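PDB 6HNU: aromatic amino acid aminotransferase I from Candida albicans WO-1, which probably transfers the amino group of aromatic L-amino acids to 2-oxoglutarate, using pyridoxal 5'-phosphate as cofactor, to give aromatic oxo-acids and L-glutamate. Local coordinates for residues P112-M124 / A340-L353. Sequence-based numbering, arbitrary orientation.
Sequences PEFLQFIKEHTDM and ANALLRKWGHSGYL. With TRS (2-amino-2-hydroxymethyl-propane-1,3-diol), chain K.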
loop_
_atom_site.group_PDB
_atom_site.type_symbol
_atom_site.label_atom_id
_atom_site.label_comp_id
_atom_site.label_asym_id
_atom_site.label_seq_id
_atom_site.Cartn_x
_atom_site.Cartn_y
_atom_site.Cartn_z
ATOM N N PRO B 112 13.904 -11.567 2.815
ATOM C CA PRO B 112 14.395 -12.408 3.910
ATOM C C PRO B 112 15.281 -11.711 4.956
ATOM O O PRO B 112 15.110 -11.977 6.162
ATOM C CB PRO B 112 15.215 -13.553 3.241
ATOM C CG PRO B 112 15.020 -13.395 1.742
ATOM C CD PRO B 112 14.259 -12.108 1.494
ATOM N N GLU B 113 16.198 -10.851 4.504
ATOM C CA GLU B 113 17.151 -10.131 5.381
ATOM C C GLU B 113 16.361 -9.214 6.331
ATOM O O GLU B 113 16.702 -9.119 7.542
ATOM C CB GLU B 113 18.142 -9.306 4.551
ATOM C CG GLU B 113 19.095 -10.158 3.725
ATOM C CD GLU B 113 18.610 -10.713 2.394
ATOM O OE1 GLU B 113 17.427 -10.475 1.970
ATOM O OE2 GLU B 113 19.425 -11.369 1.759
ATOM N N PHE B 114 15.329 -8.558 5.821
ATOM C CA PHE B 114 14.522 -7.620 6.652
ATOM C C PHE B 114 13.697 -8.423 7.658
ATOM O O PHE B 114 13.725 -8.106 8.867
ATOM C CB PHE B 114 13.654 -6.749 5.756
ATOM C CG PHE B 114 12.753 -5.851 6.565
ATOM C CD1 PHE B 114 13.281 -4.788 7.283
ATOM C CD2 PHE B 114 11.414 -6.139 6.682
ATOM C CE1 PHE B 114 12.461 -3.992 8.063
ATOM C CE2 PHE B 114 10.589 -5.343 7.455
ATOM C CZ PHE B 114 11.115 -4.266 8.127
ATOM N N LEU B 115 12.964 -9.448 7.183
ATOM C CA LEU B 115 12.131 -10.335 8.041
ATOM C C LEU B 115 13.000 -10.932 9.150
ATOM O O LEU B 115 12.543 -10.937 10.313
ATOM C CB LEU B 115 11.511 -11.460 7.212
ATOM C CG LEU B 115 10.336 -11.084 6.298
ATOM C CD1 LEU B 115 9.798 -12.311 5.556
ATOM C CD2 LEU B 115 9.217 -10.439 7.104
ATOM N N GLN B 116 14.229 -11.374 8.847
ATOM C CA GLN B 116 15.110 -11.977 9.873
ATOM C C GLN B 116 15.367 -10.968 11.004
ATOM O O GLN B 116 15.256 -11.331 12.191
ATOM C CB GLN B 116 16.436 -12.434 9.283
ATOM C CG GLN B 116 17.370 -13.023 10.339
ATOM C CD GLN B 116 18.688 -13.442 9.742
ATOM O OE1 GLN B 116 19.436 -12.620 9.210
ATOM N NE2 GLN B 116 18.978 -14.737 9.807
ATOM N N PHE B 117 15.742 -9.740 10.666
ATOM C CA PHE B 117 16.057 -8.720 11.678
ATOM C C PHE B 117 14.802 -8.445 12.507
ATOM O O PHE B 117 14.861 -8.419 13.745
ATOM C CB PHE B 117 16.567 -7.425 11.066
ATOM C CG PHE B 117 17.019 -6.456 12.123
ATOM C CD1 PHE B 117 16.098 -5.658 12.789
ATOM C CD2 PHE B 117 18.355 -6.327 12.430
ATOM C CE1 PHE B 117 16.507 -4.753 13.738
ATOM C CE2 PHE B 117 18.769 -5.442 13.405
ATOM C CZ PHE B 117 17.849 -4.652 14.048
ATOM N N ILE B 118 13.680 -8.239 11.838
ATOM C CA ILE B 118 12.447 -7.781 12.525
ATOM C C ILE B 118 11.880 -8.957 13.344
ATOM O O ILE B 118 11.350 -8.731 14.438
ATOM C CB ILE B 118 11.529 -7.127 11.458
ATOM C CG1 ILE B 118 10.966 -5.796 11.938
ATOM C CG2 ILE B 118 10.459 -8.062 10.961
ATOM C CD1 ILE B 118 12.024 -4.815 12.377
ATOM N N LYS B 119 12.080 -10.198 12.912
ATOM C CA LYS B 119 11.661 -11.373 13.704
ATOM C C LYS B 119 12.538 -11.497 14.954
ATOM O O LYS B 119 12.000 -11.765 16.044
ATOM C CB LYS B 119 11.636 -12.631 12.841
ATOM C CG LYS B 119 11.026 -13.819 13.551
ATOM C CD LYS B 119 10.723 -15.026 12.661
ATOM C CE LYS B 119 9.986 -16.120 13.400
ATOM N NZ LYS B 119 9.554 -17.217 12.500
ATOM N N GLU B 120 13.849 -11.307 14.836
ATOM C CA GLU B 120 14.754 -11.349 16.001
ATOM C C GLU B 120 14.352 -10.249 16.991
ATOM O O GLU B 120 14.285 -10.530 18.178
ATOM C CB GLU B 120 16.196 -11.125 15.578
ATOM C CG GLU B 120 16.771 -12.305 14.808
ATOM C CD GLU B 120 18.137 -12.084 14.165
ATOM O OE1 GLU B 120 18.559 -10.913 13.910
ATOM O OE2 GLU B 120 18.777 -13.101 13.883
ATOM N N HIS B 121 14.146 -9.034 16.493
ATOM C CA HIS B 121 13.656 -7.886 17.297
ATOM C C HIS B 121 12.398 -8.288 18.079
ATOM O O HIS B 121 12.386 -8.152 19.350
ATOM C CB HIS B 121 13.433 -6.667 16.426
ATOM C CG HIS B 121 12.751 -5.568 17.175
ATOM N ND1 HIS B 121 13.404 -4.813 18.146
ATOM C CD2 HIS B 121 11.463 -5.142 17.136
ATOM C CE1 HIS B 121 12.538 -3.953 18.667
ATOM N NE2 HIS B 121 11.325 -4.140 18.064
ATOM N N THR B 122 11.402 -8.804 17.365
ATOM C CA THR B 122 10.097 -9.225 17.949
ATOM C C THR B 122 10.333 -10.248 19.071
ATOM O O THR B 122 9.793 -10.066 20.171
ATOM C CB THR B 122 9.158 -9.727 16.854
ATOM O OG1 THR B 122 8.922 -8.616 15.991
ATOM C CG2 THR B 122 7.841 -10.255 17.382
ATOM N N ASP B 123 11.146 -11.287 18.831
ATOM C CA ASP B 123 11.321 -12.355 19.838
ATOM C C ASP B 123 12.113 -11.850 21.051
ATOM O O ASP B 123 11.802 -12.268 22.177
ATOM C CB ASP B 123 11.960 -13.595 19.224
ATOM C CG ASP B 123 11.514 -14.889 19.896
ATOM O OD1 ASP B 123 10.465 -14.881 20.602
ATOM O OD2 ASP B 123 12.148 -15.902 19.612
ATOM N N MET B 124 13.145 -11.025 20.846
ATOM C CA MET B 124 13.995 -10.492 21.936
ATOM C C MET B 124 13.114 -9.696 22.899
ATOM O O MET B 124 13.325 -9.758 24.093
ATOM C CB MET B 124 15.025 -9.579 21.277
ATOM C CG MET B 124 16.054 -9.023 22.160
ATOM S SD MET B 124 16.946 -7.756 21.225
ATOM C CE MET B 124 17.175 -8.495 19.622
ATOM N N ALA B 340 15.820 0.343 5.156
ATOM C CA ALA B 340 15.534 -0.004 6.577
ATOM C C ALA B 340 16.444 -1.160 6.994
ATOM O O ALA B 340 17.070 -1.129 8.051
ATOM C CB ALA B 340 14.057 -0.348 6.767
ATOM N N ASN B 341 16.513 -2.179 6.173
ATOM C CA ASN B 341 17.430 -3.321 6.401
ATOM C C ASN B 341 18.889 -2.825 6.570
ATOM O O ASN B 341 19.576 -3.322 7.483
ATOM C CB ASN B 341 17.297 -4.330 5.287
ATOM C CG ASN B 341 18.181 -5.535 5.511
ATOM O OD1 ASN B 341 17.925 -6.359 6.387
ATOM N ND2 ASN B 341 19.236 -5.619 4.735
ATOM N N ALA B 342 19.343 -1.915 5.721
ATOM C CA ALA B 342 20.730 -1.372 5.742
ATOM C C ALA B 342 20.956 -0.604 7.048
ATOM O O ALA B 342 21.929 -0.897 7.741
ATOM C CB ALA B 342 20.973 -0.546 4.528
ATOM N N LEU B 343 20.010 0.262 7.437
ATOM C CA LEU B 343 20.112 1.048 8.681
ATOM C C LEU B 343 20.117 0.095 9.876
ATOM O O LEU B 343 21.016 0.230 10.712
ATOM C CB LEU B 343 18.995 2.097 8.725
ATOM C CG LEU B 343 18.905 2.887 10.025
ATOM C CD1 LEU B 343 18.333 4.284 9.760
ATOM C CD2 LEU B 343 18.067 2.136 11.042
ATOM N N LEU B 344 19.195 -0.868 9.951
ATOM C CA LEU B 344 19.046 -1.715 11.153
ATOM C C LEU B 344 20.274 -2.614 11.313
ATOM O O LEU B 344 20.685 -2.832 12.464
ATOM C CB LEU B 344 17.742 -2.512 11.061
ATOM C CG LEU B 344 16.458 -1.670 11.161
ATOM C CD1 LEU B 344 15.267 -2.475 10.701
ATOM C CD2 LEU B 344 16.232 -1.163 12.571
ATOM N N ARG B 345 20.814 -3.132 10.212
ATOM C CA ARG B 345 21.981 -4.053 10.242
ATOM C C ARG B 345 23.260 -3.261 10.494
ATOM O O ARG B 345 24.152 -3.812 11.152
ATOM C CB ARG B 345 22.031 -4.859 8.952
ATOM C CG ARG B 345 20.943 -5.922 8.956
ATOM C CD ARG B 345 20.895 -6.781 7.728
ATOM N NE ARG B 345 19.899 -7.826 7.922
ATOM C CZ ARG B 345 20.116 -8.960 8.583
ATOM N NH1 ARG B 345 21.314 -9.210 9.101
ATOM N NH2 ARG B 345 19.136 -9.838 8.728
ATOM N N LYS B 346 23.309 -2.001 10.082
ATOM C CA LYS B 346 24.496 -1.136 10.335
ATOM C C LYS B 346 24.531 -0.807 11.836
ATOM O O LYS B 346 25.598 -0.911 12.484
ATOM C CB LYS B 346 24.465 0.123 9.471
ATOM C CG LYS B 346 25.647 1.066 9.692
ATOM C CD LYS B 346 26.975 0.400 9.353
ATOM C CE LYS B 346 28.168 1.290 9.631
ATOM N NZ LYS B 346 29.430 0.569 9.338
ATOM N N TRP B 347 23.368 -0.495 12.414
ATOM C CA TRP B 347 23.245 -0.231 13.860
ATOM C C TRP B 347 23.380 -1.529 14.643
ATOM O O TRP B 347 23.906 -1.513 15.783
ATOM C CB TRP B 347 21.908 0.455 14.115
ATOM C CG TRP B 347 21.784 1.863 13.640
ATOM C CD1 TRP B 347 22.696 2.659 13.015
ATOM C CD2 TRP B 347 20.618 2.662 13.831
ATOM N NE1 TRP B 347 22.148 3.891 12.785
ATOM C CE2 TRP B 347 20.877 3.920 13.282
ATOM C CE3 TRP B 347 19.378 2.415 14.425
ATOM C CZ2 TRP B 347 19.931 4.955 13.313
ATOM C CZ3 TRP B 347 18.440 3.424 14.446
ATOM C CH2 TRP B 347 18.719 4.687 13.910
ATOM N N GLY B 348 22.908 -2.624 14.051
ATOM C CA GLY B 348 22.709 -3.915 14.727
ATOM C C GLY B 348 21.612 -3.843 15.765
ATOM O O GLY B 348 21.072 -2.748 16.044
ATOM N N HIS B 349 21.217 -4.977 16.302
ATOM C CA HIS B 349 20.228 -4.996 17.405
ATOM C C HIS B 349 20.704 -4.080 18.530
ATOM O O HIS B 349 19.868 -3.391 19.176
ATOM C CB HIS B 349 20.007 -6.424 17.865
ATOM C CG HIS B 349 19.169 -7.152 16.903
ATOM N ND1 HIS B 349 17.852 -6.798 16.693
ATOM C CD2 HIS B 349 19.455 -8.164 16.060
ATOM C CE1 HIS B 349 17.351 -7.570 15.771
ATOM N NE2 HIS B 349 18.307 -8.456 15.388
ATOM N N SER B 350 22.014 -4.070 18.791
ATOM C CA SER B 350 22.549 -3.267 19.905
ATOM C C SER B 350 22.235 -1.794 19.643
ATOM O O SER B 350 21.822 -1.095 20.568
ATOM C CB SER B 350 24.058 -3.507 20.075
ATOM O OG SER B 350 24.515 -2.890 21.263
ATOM N N GLY B 351 22.559 -1.314 18.446
ATOM C CA GLY B 351 22.365 0.084 18.027
ATOM C C GLY B 351 20.892 0.439 17.983
ATOM O O GLY B 351 20.551 1.542 18.373
ATOM N N TYR B 352 20.042 -0.474 17.529
ATOM C CA TYR B 352 18.586 -0.177 17.443
ATOM C C TYR B 352 18.092 -0.003 18.885
ATOM O O TYR B 352 17.328 0.925 19.174
ATOM C CB TYR B 352 17.841 -1.276 16.680
ATOM C CG TYR B 352 16.391 -0.953 16.419
ATOM C CD1 TYR B 352 16.036 0.249 15.827
ATOM C CD2 TYR B 352 15.385 -1.872 16.695
ATOM C CE1 TYR B 352 14.709 0.559 15.581
ATOM C CE2 TYR B 352 14.055 -1.577 16.443
ATOM C CZ TYR B 352 13.726 -0.373 15.845
ATOM O OH TYR B 352 12.416 -0.029 15.625
ATOM N N LEU B 353 18.513 -0.881 19.795
ATOM C CA LEU B 353 18.161 -0.708 21.222
ATOM C C LEU B 353 18.668 0.660 21.693
ATOM O O LEU B 353 17.925 1.314 22.420
ATOM C CB LEU B 353 18.733 -1.860 22.039
ATOM C CG LEU B 353 18.051 -3.200 21.850
ATOM C CD1 LEU B 353 18.820 -4.282 22.605
ATOM C CD2 LEU B 353 16.587 -3.162 22.293
HETATM C C TRS K . 22.027 -11.813 12.169
HETATM C C1 TRS K . 21.699 -12.890 13.197
HETATM C C2 TRS K . 21.580 -12.272 10.781
HETATM C C3 TRS K . 23.531 -11.549 12.202
HETATM N N TRS K . 21.238 -10.567 12.543
HETATM O O1 TRS K . 20.913 -13.931 12.645
HETATM O O2 TRS K . 22.328 -11.691 9.732
HETATM O O3 TRS K . 23.885 -10.275 11.697
HETATM O O HOH W 1 16.462 -5.152 18.334
#
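Phe117 and His349 lie at the centre of a knobs-into-holes helix pair in this aminotransferase of class I, where segment 112-124 crosses segment 340-353, a kinked part of the long helix 334-377, at 48°. Their rings, arriving from opposite directions, form an offset stack with planes 11° apart. Leu344 CB rests on the other face of Phe117, 3.7 Å from the ring centroid, so the phenyl is sandwiched. His349 is sandwiched too: the methyl CE of Met124 makes a CH-pi contact over its second face, the chain bending at the sulfur (chi3 -43°) to place it there. At the ring edge His349 NE2 donates to Glu120 OE1 (2.9 Å), on the anti side of the carboxylate, whose two oxygens also accept bonds from a bound Tris molecule. A water joins His349 ND1 to His121 ND1, and the His121 face receives the edge of Tyr352. The side chain of Tyr352 is about 9 Å from that of Ser297, which binds pyridoxal phosphate. Arg345 reaches across, extended from CG to NE. Asn341 OD1 accepts from its NE, Tris O2 from its NH1, and its NH2 meets a lone pair of Glu113 O in the guanidinium plane, 2.8 Å away and nearly straight.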